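PDB 5J5U: RagB/SusD domain protein from Flavobacterium johnsoniae, which binds chitin as a SusD-like component of a polysaccharide utilization system, probably at the outer-membrane surface of the bacterium. Local coordinates for residues 18-23 / 166-171; 68-73 / 449-454; 136-141 / 456-461; 272-277 / 367-372; 329-334 / 372-377. All coordinates share one frame; numbering follows the deposited sequence.

Contact 1. Residues 18-23 / 166-171; sequences GQLTFT and GSVKGD
V168 is the first residue along 166-171 to meet the N-terminal helix 16-29, its CG1 lying 4.3 Å from CD2 of L20. The contact lays the loop between helices 143-160 and 178-195 against that helix, within the largely helical body of a SusD-like fold. K169 takes part through its backbone: its carbonyl O sits 4.0 Å from L20 CD2, while the lysine chain leads away. G170 makes the polar link, its carbonyl O accepting a 2.6 Å hydrogen bond from T21 OG1. The hydroxyl comes in well to one side of the carbonyl, with a C=O...O angle of 109°. T21 holds OG1 beside its own backbone N and anti to its carbonyl carbon (chi1 -68°), where it faces the loop; A17 O is at most a weak second acceptor. With a valine here the hydroxyl is gone, and the G170 carbonyl would probably be left without its mate on the helix. G170 has a positive phi at which a side chain would jam against K169 O and crowd T21 OG1. The carboxylate of D171 serves other partners, OD2 bonding G176 N and W181 NE1, and OD1 bonding Q24 NE2, one turn beyond L20 on helix 16-29. L20, which also touches V103 and M107 of helix 98-119, sets its CD2 4.2 Å from D171 CB.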
# COMPACT_ATOMS: atom_id res chain seq x y z
N GLY A 18 15.96 -9.26 18.03
CA GLY A 18 15.06 -10.35 17.69
C GLY A 18 13.65 -9.87 17.47
O GLY A 18 12.95 -10.31 16.54
N GLN A 19 13.23 -8.94 18.31
CA GLN A 19 11.90 -8.39 18.23
C GLN A 19 11.75 -7.56 16.95
O GLN A 19 10.74 -7.68 16.25
CB GLN A 19 11.59 -7.58 19.49
CG GLN A 19 11.10 -8.48 20.64
CD GLN A 19 10.71 -7.73 21.92
OE1 GLN A 19 11.28 -6.70 22.25
NE2 GLN A 19 9.74 -8.27 22.64
N LEU A 20 12.75 -6.75 16.64
CA LEU A 20 12.71 -5.94 15.44
C LEU A 20 12.57 -6.84 14.23
O LEU A 20 11.71 -6.61 13.39
CB LEU A 20 13.95 -5.05 15.31
CG LEU A 20 14.05 -4.20 14.02
CD1 LEU A 20 12.79 -3.42 13.79
CD2 LEU A 20 15.25 -3.26 14.02
N THR A 21 13.41 -7.89 14.16
CA THR A 21 13.41 -8.86 13.05
C THR A 21 12.04 -9.54 12.90
O THR A 21 11.53 -9.72 11.78
CB THR A 21 14.54 -9.94 13.25
OG1 THR A 21 15.83 -9.35 13.12
CG2 THR A 21 14.42 -11.09 12.23
N PHE A 22 11.46 -9.92 14.03
CA PHE A 22 10.14 -10.54 14.04
C PHE A 22 9.08 -9.57 13.46
O PHE A 22 8.33 -9.94 12.57
CB PHE A 22 9.77 -10.96 15.45
CG PHE A 22 8.43 -11.60 15.58
CD1 PHE A 22 8.28 -12.96 15.35
CD2 PHE A 22 7.33 -10.85 15.93
CE1 PHE A 22 7.04 -13.56 15.48
CE2 PHE A 22 6.10 -11.44 16.06
CZ PHE A 22 5.95 -12.79 15.83
N THR A 23 9.05 -8.34 13.95
CA THR A 23 8.10 -7.36 13.46
C THR A 23 8.24 -7.11 11.96
O THR A 23 7.24 -7.08 11.22
CB THR A 23 8.24 -6.04 14.19
OG1 THR A 23 7.83 -6.22 15.54
CG2 THR A 23 7.35 -4.98 13.54
N GLY A 166 24.53 4.30 18.99
CA GLY A 166 24.69 2.86 19.16
C GLY A 166 24.41 2.18 17.84
O GLY A 166 24.13 2.85 16.84
N SER A 167 24.47 0.86 17.82
CA SER A 167 24.30 0.11 16.59
C SER A 167 22.86 -0.44 16.46
O SER A 167 22.18 -0.68 17.46
CB SER A 167 25.33 -1.03 16.53
OG SER A 167 25.14 -1.87 15.41
N VAL A 168 22.38 -0.57 15.23
CA VAL A 168 21.06 -1.16 14.99
C VAL A 168 21.15 -2.62 14.53
O VAL A 168 21.67 -2.92 13.46
CB VAL A 168 20.27 -0.36 13.96
CG1 VAL A 168 18.91 -0.98 13.76
CG2 VAL A 168 20.15 1.10 14.40
N LYS A 169 20.63 -3.53 15.35
CA LYS A 169 20.76 -4.96 15.12
C LYS A 169 19.41 -5.60 14.82
O LYS A 169 18.43 -5.27 15.47
CB LYS A 169 21.39 -5.62 16.35
CG LYS A 169 22.86 -5.23 16.60
CD LYS A 169 23.78 -5.75 15.49
CE LYS A 169 25.24 -5.39 15.76
NZ LYS A 169 26.19 -6.06 14.82
N GLY A 170 19.35 -6.49 13.83
CA GLY A 170 18.12 -7.21 13.54
C GLY A 170 17.29 -6.58 12.42
O GLY A 170 16.15 -6.98 12.14
N ASP A 171 17.89 -5.60 11.78
CA ASP A 171 17.26 -4.85 10.72
C ASP A 171 17.45 -5.53 9.37
O ASP A 171 18.56 -5.55 8.83
CB ASP A 171 17.80 -3.42 10.71
CG ASP A 171 17.34 -2.64 9.52
OD1 ASP A 171 16.20 -2.88 9.05
OD2 ASP A 171 18.11 -1.76 9.08

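Contact 2. Residues 68-73 / 449-454; sequences YATALW and YYPNDE
W73 offers a face of its indole to the CD-CG side of P451: P451 CD stands 3.6 Å from the centroid of the five-membered ring, only 2° off its normal, a CH-pi contact. P451 CG shares the same face, 3.5 Å from W73 NE1. The indole reaches the proline because CG is anti to the backbone N (chi1 177°). On the side of the indole nitrogen, E454 CG touches W73 CZ2 at 3.5 Å, and the bent chain carries OE2 to the ring edge, in its plane, while OE1 pairs with Y140 OH. At the far end, round CZ3, the Y450 ring meets the six-membered ring of W73 obliquely, centroids 5.5 Å apart and planes at 53°. These groups join helix 66-90 of the SusD-like fold to the turn that enters helix 452-457, where E454 N bonds back to P451 O. Helix 66-90 is kinked just here, the N of L72 and W73 lacking their bonds to the turn before; Y119 OH of helix 98-119 fills in, hydrogen-bonded to both A69 O and W73 N. One turn back from W73, T70 CG2 packs on P451 CB at 3.7 Å and lies 3.5 Å from Y449 O. A69 CB sits over a face of the Y449 ring, 3.9 Å from the centroid. D66 takes both nearby hydroxyls, T70 OG1 through its backbone O and Y449 OH through OD1.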
# COMPACT_ATOMS: atom_id res chain seq x y z
N TYR A 68 -12.32 -11.66 6.96
CA TYR A 68 -11.53 -10.99 5.93
C TYR A 68 -11.37 -9.54 6.29
O TYR A 68 -10.28 -9.00 6.18
CB TYR A 68 -12.16 -11.15 4.54
CG TYR A 68 -12.17 -12.56 3.98
CD1 TYR A 68 -11.56 -13.61 4.67
CD2 TYR A 68 -12.76 -12.85 2.73
CE1 TYR A 68 -11.56 -14.92 4.15
CE2 TYR A 68 -12.76 -14.16 2.20
CZ TYR A 68 -12.15 -15.18 2.92
OH TYR A 68 -12.14 -16.47 2.44
N ALA A 69 -12.44 -8.92 6.75
CA ALA A 69 -12.41 -7.52 7.12
C ALA A 69 -11.62 -7.26 8.41
O ALA A 69 -11.07 -6.17 8.56
CB ALA A 69 -13.83 -6.98 7.26
N THR A 70 -11.55 -8.24 9.34
CA THR A 70 -10.87 -7.98 10.60
C THR A 70 -9.48 -8.61 10.74
O THR A 70 -8.82 -8.43 11.78
CB THR A 70 -11.70 -8.46 11.80
OG1 THR A 70 -11.84 -9.89 11.76
CG2 THR A 70 -13.08 -7.79 11.81
N ALA A 71 -9.02 -9.31 9.71
CA ALA A 71 -7.71 -9.97 9.71
C ALA A 71 -6.51 -9.02 10.03
O ALA A 71 -5.64 -9.36 10.85
CB ALA A 71 -7.48 -10.66 8.38
N LEU A 72 -6.46 -7.86 9.37
CA LEU A 72 -5.43 -6.86 9.69
C LEU A 72 -5.49 -6.47 11.18
O LEU A 72 -4.48 -6.52 11.88
CB LEU A 72 -5.59 -5.61 8.81
CG LEU A 72 -4.51 -4.52 8.90
CD1 LEU A 72 -3.20 -5.06 8.37
CD2 LEU A 72 -4.93 -3.28 8.14
N TRP A 73 -6.68 -6.11 11.67
CA TRP A 73 -6.86 -5.77 13.08
C TRP A 73 -6.28 -6.83 14.02
O TRP A 73 -5.39 -6.57 14.85
CB TRP A 73 -8.34 -5.58 13.36
CG TRP A 73 -8.69 -5.30 14.79
CD1 TRP A 73 -8.77 -6.20 15.81
CD2 TRP A 73 -9.08 -4.03 15.34
NE1 TRP A 73 -9.15 -5.56 16.97
CE2 TRP A 73 -9.37 -4.24 16.70
CE3 TRP A 73 -9.21 -2.75 14.80
CZ2 TRP A 73 -9.77 -3.21 17.54
CZ3 TRP A 73 -9.61 -1.72 15.63
CH2 TRP A 73 -9.89 -1.97 16.99
N TYR A 449 -14.31 -2.86 9.12
CA TYR A 449 -15.00 -2.60 10.38
C TYR A 449 -14.35 -3.31 11.58
O TYR A 449 -13.75 -4.38 11.43
CB TYR A 449 -16.49 -2.99 10.23
CG TYR A 449 -16.73 -4.36 9.61
CD1 TYR A 449 -16.92 -4.51 8.24
CD2 TYR A 449 -16.79 -5.50 10.41
CE1 TYR A 449 -17.15 -5.76 7.68
CE2 TYR A 449 -17.04 -6.75 9.85
CZ TYR A 449 -17.21 -6.87 8.48
OH TYR A 449 -17.42 -8.11 7.92
N TYR A 450 -14.47 -2.70 12.76
CA TYR A 450 -13.92 -3.29 13.98
C TYR A 450 -14.61 -4.62 14.26
O TYR A 450 -15.81 -4.76 14.00
CB TYR A 450 -14.13 -2.39 15.19
CG TYR A 450 -13.85 -0.90 15.07
CD1 TYR A 450 -12.66 -0.42 14.54
CD2 TYR A 450 -14.78 0.02 15.53
CE1 TYR A 450 -12.43 0.97 14.46
CE2 TYR A 450 -14.56 1.38 15.47
CZ TYR A 450 -13.40 1.86 14.94
OH TYR A 450 -13.22 3.22 14.89
N PRO A 451 -13.87 -5.62 14.80
CA PRO A 451 -14.52 -6.88 15.15
C PRO A 451 -15.47 -6.73 16.33
O PRO A 451 -15.22 -5.93 17.25
CB PRO A 451 -13.35 -7.82 15.50
CG PRO A 451 -12.25 -6.90 15.90
CD PRO A 451 -12.42 -5.64 15.09
N ASN A 452 -16.56 -7.48 16.27
CA ASN A 452 -17.58 -7.52 17.30
C ASN A 452 -17.03 -7.91 18.70
O ASN A 452 -17.61 -7.58 19.74
CB ASN A 452 -18.70 -8.47 16.87
CG ASN A 452 -19.91 -8.35 17.76
OD1 ASN A 452 -20.38 -7.25 18.02
ND2 ASN A 452 -20.40 -9.48 18.26
N ASP A 453 -15.90 -8.61 18.72
CA ASP A 453 -15.20 -8.89 19.97
C ASP A 453 -14.92 -7.62 20.75
O ASP A 453 -14.88 -7.64 21.97
CB ASP A 453 -13.87 -9.61 19.71
CG ASP A 453 -14.05 -10.90 18.96
OD1 ASP A 453 -14.20 -10.85 17.71
OD2 ASP A 453 -14.07 -11.95 19.62
N GLU A 454 -14.70 -6.52 20.03
CA GLU A 454 -14.44 -5.24 20.68
C GLU A 454 -15.71 -4.75 21.37
O GLU A 454 -15.65 -4.16 22.44
CB GLU A 454 -13.93 -4.21 19.68
CG GLU A 454 -12.48 -4.41 19.33
CD GLU A 454 -11.57 -4.15 20.52
OE1 GLU A 454 -11.79 -3.14 21.22
OE2 GLU A 454 -10.65 -4.95 20.77

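Contact 3. Residues 136-141 / 456-461; sequences VTPKYD and QKNEKN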
# COMPACT_ATOMS: atom_id res chain seq x y z
N VAL A 136 -6.77 -3.76 29.36
CA VAL A 136 -7.87 -4.59 28.89
C VAL A 136 -8.94 -3.77 28.16
O VAL A 136 -9.64 -4.31 27.29
CB VAL A 136 -8.54 -5.38 30.06
CG1 VAL A 136 -7.69 -6.58 30.51
CG2 VAL A 136 -8.89 -4.44 31.23
N THR A 137 -9.07 -2.49 28.49
CA THR A 137 -10.02 -1.63 27.77
C THR A 137 -9.40 -0.34 27.22
O THR A 137 -9.73 0.75 27.70
CB THR A 137 -11.23 -1.25 28.65
OG1 THR A 137 -10.80 -0.40 29.73
CG2 THR A 137 -11.94 -2.49 29.19
N PRO A 138 -8.50 -0.45 26.23
CA PRO A 138 -7.87 0.76 25.66
C PRO A 138 -8.85 1.60 24.85
O PRO A 138 -9.69 1.05 24.12
CB PRO A 138 -6.79 0.18 24.75
CG PRO A 138 -7.37 -1.12 24.29
CD PRO A 138 -8.13 -1.66 25.48
N LYS A 139 -8.72 2.92 24.96
CA LYS A 139 -9.55 3.84 24.19
C LYS A 139 -9.14 3.83 22.72
O LYS A 139 -8.06 3.36 22.36
CB LYS A 139 -9.44 5.26 24.77
CG LYS A 139 -8.09 5.92 24.54
CD LYS A 139 -7.99 7.22 25.32
CE LYS A 139 -6.60 7.86 25.24
NZ LYS A 139 -6.43 8.75 24.03
N TYR A 140 -10.05 4.32 21.87
CA TYR A 140 -9.77 4.48 20.44
C TYR A 140 -9.29 5.90 20.25
O TYR A 140 -10.02 6.82 20.58
CB TYR A 140 -11.02 4.21 19.60
CG TYR A 140 -11.47 2.75 19.54
CD1 TYR A 140 -11.70 2.01 20.71
CD2 TYR A 140 -11.71 2.13 18.31
CE1 TYR A 140 -12.12 0.69 20.66
CE2 TYR A 140 -12.13 0.80 18.25
CZ TYR A 140 -12.32 0.09 19.43
OH TYR A 140 -12.72 -1.21 19.37
N ASP A 141 -8.05 6.11 19.80
CA ASP A 141 -7.59 7.48 19.55
C ASP A 141 -8.28 8.04 18.31
O ASP A 141 -8.46 7.32 17.33
CB ASP A 141 -6.08 7.58 19.33
CG ASP A 141 -5.26 7.02 20.47
OD1 ASP A 141 -5.78 6.88 21.60
OD2 ASP A 141 -4.07 6.71 20.24
N GLN A 456 -17.82 -6.76 22.63
CA GLN A 456 -18.06 -7.67 23.75
C GLN A 456 -17.08 -7.50 24.92
O GLN A 456 -17.44 -7.77 26.06
CB GLN A 456 -18.04 -9.11 23.26
CG GLN A 456 -19.24 -9.46 22.40
CD GLN A 456 -19.02 -10.72 21.59
OE1 GLN A 456 -17.90 -10.99 21.13
NE2 GLN A 456 -20.07 -11.49 21.41
N LYS A 457 -15.86 -7.04 24.64
CA LYS A 457 -14.76 -6.97 25.62
C LYS A 457 -14.31 -5.55 25.94
O LYS A 457 -13.51 -5.34 26.85
CB LYS A 457 -13.53 -7.74 25.11
CG LYS A 457 -13.61 -9.24 25.20
CD LYS A 457 -12.24 -9.82 24.88
CE LYS A 457 -11.83 -9.36 23.49
NZ LYS A 457 -10.45 -9.78 23.19
N ASN A 458 -14.71 -4.60 25.10
CA ASN A 458 -14.27 -3.22 25.24
C ASN A 458 -15.41 -2.27 24.90
O ASN A 458 -15.23 -1.28 24.21
CB ASN A 458 -13.05 -2.95 24.37
CG ASN A 458 -12.32 -1.67 24.75
OD1 ASN A 458 -12.64 -1.03 25.74
ND2 ASN A 458 -11.34 -1.30 23.95
N GLU A 459 -16.60 -2.56 25.42
CA GLU A 459 -17.83 -1.96 24.92
C GLU A 459 -17.88 -0.43 24.92
O GLU A 459 -18.28 0.18 23.92
CB GLU A 459 -19.02 -2.47 25.74
CG GLU A 459 -20.35 -1.94 25.22
CD GLU A 459 -21.53 -2.44 26.01
OE1 GLU A 459 -21.34 -3.29 26.91
OE2 GLU A 459 -22.66 -1.97 25.75
N LYS A 460 -17.48 0.19 26.03
CA LYS A 460 -17.60 1.64 26.18
C LYS A 460 -16.82 2.39 25.11
O LYS A 460 -17.38 3.22 24.39
CB LYS A 460 -17.14 2.08 27.58
CG LYS A 460 -17.16 3.60 27.80
CD LYS A 460 -16.33 3.97 29.05
CE LYS A 460 -16.41 5.45 29.43
NZ LYS A 460 -15.58 6.35 28.56
N ASN A 461 -15.54 2.09 25.01
CA ASN A 461 -14.67 2.75 24.05
C ASN A 461 -15.09 2.46 22.60
O ASN A 461 -15.16 3.39 21.77
CB ASN A 461 -13.22 2.33 24.31
CG ASN A 461 -12.74 2.74 25.70
OD1 ASN A 461 -13.15 3.78 26.21
ND2 ASN A 461 -11.90 1.92 26.32
O HOH W 1 -12.76 4.97 22.55
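N458 drives its side-chain amide between T137 and Y140, and this is the close-packed heart of the contact. ND2 donates to P138 O over 2.9 Å in a nearly straight bond (N-H...O 167°), the acceptor lying in the amide plane; E454 OE1, which also bonds Y140 OH, is a weak second acceptor. With CG anti to the backbone N (chi1 -164°), the amide reaches across to the loop, and OD1 comes to rest 3.2 Å from T137 CB. N461, one turn on, brings its ND2 within 2.8 Å of T137 O and makes a weak bond to N458 OD1. Y140 flanks both: its ring turns an edge to N458, CE1 being 3.9 Å from ND2 with the planes 40° apart, and CD1 touches N461 CB. A water links two backbone groups of these buried residues, Y140 N (2.9 Å) and N461 O. The outer side is looser. V136, the first residue modelled after a gap in the chain, meets only the backbone of K457, their carbonyl oxygens 4.0 Å apart. K139 turns outward to form a salt bridge with D141 of its own loop. N458 itself is the break between helices 452-457 and 459-468, so the loop before helix 143-160 is fastened to a helix junction of the SusD-like fold. Amides and carbonyls do the joining, and the N458 amide, bonded at both its N and its O, is likely to be fixed in rotation.

Contact 4. Residues 272-277 / 367-372; sequences GDPRLK and AGIKQL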
# COMPACT_ATOMS: atom_id res chain seq x y z
N GLY A 272 1.25 2.48 -23.85
CA GLY A 272 2.59 1.98 -24.09
C GLY A 272 3.53 2.03 -22.90
O GLY A 272 4.70 2.37 -23.06
N ASP A 273 3.02 1.71 -21.71
CA ASP A 273 3.85 1.60 -20.51
C ASP A 273 4.74 0.36 -20.64
O ASP A 273 4.25 -0.71 -20.99
CB ASP A 273 2.96 1.54 -19.26
CG ASP A 273 3.70 1.87 -17.98
OD1 ASP A 273 4.62 1.12 -17.63
OD2 ASP A 273 3.36 2.88 -17.32
N PRO A 274 6.05 0.50 -20.39
CA PRO A 274 6.96 -0.65 -20.49
C PRO A 274 6.71 -1.72 -19.41
O PRO A 274 7.30 -2.80 -19.46
CB PRO A 274 8.35 -0.03 -20.30
CG PRO A 274 8.17 1.40 -20.56
CD PRO A 274 6.78 1.75 -20.14
N ARG A 275 5.86 -1.42 -18.44
CA ARG A 275 5.68 -2.36 -17.34
C ARG A 275 4.72 -3.46 -17.73
O ARG A 275 4.58 -4.43 -16.99
CB ARG A 275 5.18 -1.65 -16.09
CG ARG A 275 6.26 -0.88 -15.36
CD ARG A 275 5.67 -0.04 -14.25
NE ARG A 275 4.98 1.12 -14.80
CZ ARG A 275 4.73 2.22 -14.11
NH1 ARG A 275 5.10 2.30 -12.84
NH2 ARG A 275 4.10 3.24 -14.68
N LEU A 276 4.08 -3.33 -18.88
CA LEU A 276 3.04 -4.26 -19.34
C LEU A 276 3.45 -5.74 -19.28
O LEU A 276 2.77 -6.56 -18.63
CB LEU A 276 2.61 -3.90 -20.77
CG LEU A 276 1.55 -4.80 -21.41
CD1 LEU A 276 0.28 -4.75 -20.58
CD2 LEU A 276 1.26 -4.38 -22.84
N LYS A 277 4.55 -6.08 -19.96
CA LYS A 277 5.04 -7.47 -20.02
C LYS A 277 5.96 -7.83 -18.85
O LYS A 277 6.22 -9.01 -18.60
CB LYS A 277 5.77 -7.73 -21.35
CG LYS A 277 5.00 -7.30 -22.58
CD LYS A 277 5.89 -7.38 -23.82
CE LYS A 277 5.07 -7.32 -25.09
NZ LYS A 277 5.96 -7.42 -26.29
N ALA A 367 11.26 5.60 -11.93
CA ALA A 367 11.57 4.83 -10.73
C ALA A 367 10.61 3.64 -10.54
O ALA A 367 11.00 2.56 -10.07
CB ALA A 367 11.55 5.73 -9.53
N GLY A 368 9.35 3.83 -10.93
CA GLY A 368 8.35 2.78 -10.81
C GLY A 368 8.56 1.68 -11.84
O GLY A 368 8.35 0.49 -11.55
N ILE A 369 8.96 2.08 -13.05
CA ILE A 369 9.26 1.11 -14.10
C ILE A 369 10.47 0.27 -13.71
O ILE A 369 10.48 -0.94 -13.92
CB ILE A 369 9.52 1.81 -15.46
CG1 ILE A 369 8.26 2.51 -15.93
CG2 ILE A 369 9.95 0.79 -16.51
CD1 ILE A 369 8.49 3.45 -17.10
N LYS A 370 11.47 0.90 -13.09
CA LYS A 370 12.67 0.16 -12.73
C LYS A 370 12.56 -0.63 -11.43
O LYS A 370 13.35 -1.55 -11.22
CB LYS A 370 13.90 1.09 -12.64
CG LYS A 370 14.44 1.52 -14.01
CD LYS A 370 15.61 2.50 -13.94
CE LYS A 370 16.12 2.80 -15.36
NZ LYS A 370 17.32 3.69 -15.40
N GLN A 371 11.61 -0.26 -10.56
CA GLN A 371 11.53 -0.93 -9.26
C GLN A 371 11.10 -2.39 -9.42
O GLN A 371 11.34 -3.21 -8.54
CB GLN A 371 10.56 -0.19 -8.33
CG GLN A 371 9.11 -0.64 -8.46
CD GLN A 371 8.13 0.26 -7.73
OE1 GLN A 371 8.41 1.44 -7.51
NE2 GLN A 371 6.98 -0.28 -7.36
N LEU A 372 10.50 -2.71 -10.56
CA LEU A 372 10.04 -4.07 -10.83
C LEU A 372 11.19 -5.05 -11.07
O LEU A 372 11.01 -6.26 -11.01
CB LEU A 372 9.10 -4.08 -12.04
CG LEU A 372 7.81 -3.26 -12.00
CD1 LEU A 372 6.97 -3.64 -13.20
CD2 LEU A 372 7.04 -3.49 -10.72
O HOH W 2 5.39 0.44 -10.79
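R275 lays one face of its guanidinium on I369 CG1, 3.7 Å from NE, yet spends its charge on D273 two residues back in its own segment. The grip is side-on and two-pronged: NE bonds D273 OD1 while NH2 meets the syn lone pair of OD2 at 2.8 Å, nearly straight at 174°. OD1 is taken a second time, its anti lone pair accepting from R275 N as a capping bond at the type I turn that leads into helix 276-279. G272 before it closes helix 262-270 with a Schellman motif, so the turn joining these two helices of the SusD-like fold packs on helix 357-371. A bend at chi3 (-74°) folds the arginine back to its aspartate and leaves its aliphatic part to the helix, R275 CG touching L372 CD1 at 3.6 Å. P274 CD adds an apolar touch on I369 CD1, 3.9 Å away. Q406 OE1 gives NH2 a second, neutral acceptor, while the charge is probably balanced by D273. With the arginine placed so, a CB on G368 would run into NH1. A water bridges the two segments, accepting from R275 NH1 at 2.8 Å and donating to G368 O at 3.1 Å.

Contact 5. Residues 329-334 / 372-377; sequences TTPFLH and LEVYGA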
# COMPACT_ATOMS: atom_id res chain seq x y z
N THR A 329 9.71 -16.65 -2.54
CA THR A 329 10.94 -15.84 -2.50
C THR A 329 10.79 -14.45 -3.15
O THR A 329 11.78 -13.73 -3.31
CB THR A 329 12.10 -16.54 -3.21
OG1 THR A 329 11.80 -16.56 -4.61
CG2 THR A 329 12.26 -17.96 -2.72
N THR A 330 9.58 -14.09 -3.56
CA THR A 330 9.37 -12.78 -4.15
C THR A 330 9.59 -11.69 -3.08
O THR A 330 9.13 -11.81 -1.96
CB THR A 330 7.97 -12.66 -4.77
OG1 THR A 330 7.75 -13.73 -5.70
CG2 THR A 330 7.80 -11.32 -5.48
N PRO A 331 10.36 -10.66 -3.41
CA PRO A 331 10.54 -9.61 -2.40
C PRO A 331 9.28 -8.78 -2.20
O PRO A 331 8.47 -8.67 -3.12
CB PRO A 331 11.67 -8.77 -2.97
CG PRO A 331 11.63 -9.04 -4.46
CD PRO A 331 11.21 -10.45 -4.59
N PHE A 332 9.12 -8.17 -1.03
CA PHE A 332 7.97 -7.31 -0.78
C PHE A 332 8.41 -5.86 -0.55
O PHE A 332 9.20 -5.59 0.35
CB PHE A 332 7.17 -7.81 0.41
CG PHE A 332 5.85 -7.13 0.58
CD1 PHE A 332 5.75 -5.93 1.28
CD2 PHE A 332 4.70 -7.69 0.04
CE1 PHE A 332 4.51 -5.29 1.43
CE2 PHE A 332 3.45 -7.06 0.20
CZ PHE A 332 3.36 -5.87 0.90
N LEU A 333 7.88 -4.96 -1.37
CA LEU A 333 8.16 -3.53 -1.32
C LEU A 333 7.18 -2.75 -0.43
O LEU A 333 5.99 -2.69 -0.72
CB LEU A 333 8.12 -2.95 -2.75
CG LEU A 333 8.37 -1.45 -2.94
CD1 LEU A 333 9.75 -1.08 -2.46
CD2 LEU A 333 8.17 -1.03 -4.40
N HIS A 334 7.69 -2.11 0.63
CA HIS A 334 6.86 -1.33 1.56
C HIS A 334 6.71 0.15 1.21
O HIS A 334 5.60 0.69 1.20
CB HIS A 334 7.41 -1.44 2.98
CG HIS A 334 7.22 -2.78 3.60
ND1 HIS A 334 5.98 -3.25 3.98
CD2 HIS A 334 8.10 -3.76 3.91
CE1 HIS A 334 6.11 -4.46 4.50
NE2 HIS A 334 7.39 -4.79 4.47
N LEU A 372 10.50 -2.71 -10.56
CA LEU A 372 10.04 -4.07 -10.83
C LEU A 372 11.19 -5.05 -11.07
O LEU A 372 11.01 -6.26 -11.01
CB LEU A 372 9.10 -4.08 -12.04
CG LEU A 372 7.81 -3.26 -12.00
CD1 LEU A 372 6.97 -3.64 -13.20
CD2 LEU A 372 7.04 -3.49 -10.72
N GLU A 373 12.38 -4.52 -11.33
CA GLU A 373 13.52 -5.37 -11.63
C GLU A 373 13.84 -6.30 -10.46
O GLU A 373 14.18 -7.47 -10.65
CB GLU A 373 14.73 -4.53 -11.98
CG GLU A 373 14.55 -3.72 -13.27
CD GLU A 373 15.75 -2.83 -13.56
OE1 GLU A 373 16.81 -3.02 -12.93
OE2 GLU A 373 15.61 -1.93 -14.41
N VAL A 374 13.68 -5.80 -9.25
CA VAL A 374 14.05 -6.58 -8.08
C VAL A 374 13.15 -7.81 -7.95
O VAL A 374 13.50 -8.76 -7.26
CB VAL A 374 13.98 -5.73 -6.79
CG1 VAL A 374 12.56 -5.31 -6.49
CG2 VAL A 374 14.60 -6.48 -5.63
N TYR A 375 12.02 -7.81 -8.66
CA TYR A 375 11.09 -8.95 -8.67
C TYR A 375 11.58 -10.04 -9.61
O TYR A 375 10.98 -11.11 -9.69
CB TYR A 375 9.69 -8.51 -9.10
CG TYR A 375 9.01 -7.58 -8.14
CD1 TYR A 375 9.02 -7.84 -6.78
CD2 TYR A 375 8.37 -6.43 -8.58
CE1 TYR A 375 8.40 -6.98 -5.88
CE2 TYR A 375 7.75 -5.57 -7.69
CZ TYR A 375 7.78 -5.85 -6.34
OH TYR A 375 7.17 -5.00 -5.45
N GLY A 376 12.65 -9.77 -10.35
CA GLY A 376 13.16 -10.72 -11.31
C GLY A 376 12.68 -10.43 -12.72
O GLY A 376 12.83 -11.26 -13.62
N ALA A 377 12.10 -9.24 -12.93
CA ALA A 377 11.65 -8.86 -14.27
C ALA A 377 12.81 -8.35 -15.13
O ALA A 377 13.74 -7.70 -14.65
CB ALA A 377 10.56 -7.80 -14.18
O HOH W 3 5.97 -6.03 -3.51
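Y375 points its ring edge-first at P331, whose carbonyl O lies near the ring plane and 3.2 Å from CE1. The pyrrolidine of P331 crosses the tyrosine obliquely, with CG 3.7 Å from CD1. T330 stands at about a right angle to Y375 and brings only its methyl, CG2 being 3.9 Å from CD1; its hydroxyl is turned elsewhere, bonded to L327 N and Y324 O. Y375 CG is anti to the carbonyl carbon (chi1 -66°), which sends the ring across to the other segment and its phenol end past P331, until OH lies 3.5 Å from L333 CB. The chain here enters strand 332-335, which pairs antiparallel with 224-226 in a small sheet of the SusD-like fold; F332 bonds M226 through its backbone, and its CB points away from 372-377. Y375 itself sits on a single 3-10 turn after helix 357-371, tied by the bond from its N to L372 O. A water joins the two segments, accepting from L333 N and standing 2.5 Å from Y375 OH. Cutting the tyrosine down to a leucine would probably leave that water without its second mate and open a gap beside P331 O and L333 CB. V374 lies on the same proline carbon as the ring: its carbonyl O is 3.4 Å from P331 CG, and its CG2 more loosely 4.1 Å.

The contacts form two touching pairs and one apart. Contacts 2 and 3 have centres 14 Å apart, share helix 452-457 and meet through Y140, whose OH lies 2.8 Å from E454 OE1 and whose ring packs on Y450 and W73. Contacts 4 and 5, 12 Å between centres, share L372 and touch where Q371 NE2 comes 3.3 Å from L333 CD2. Contacts 3 and 4 lie on opposite sides of the chain's centre, about 45 Å between centres. Contact 1 touches none of the others; contact 5 comes nearest, about 7 Å between closest atoms. No sugar is bound at any of the five contacts, so their relation to the chitin site is not established here.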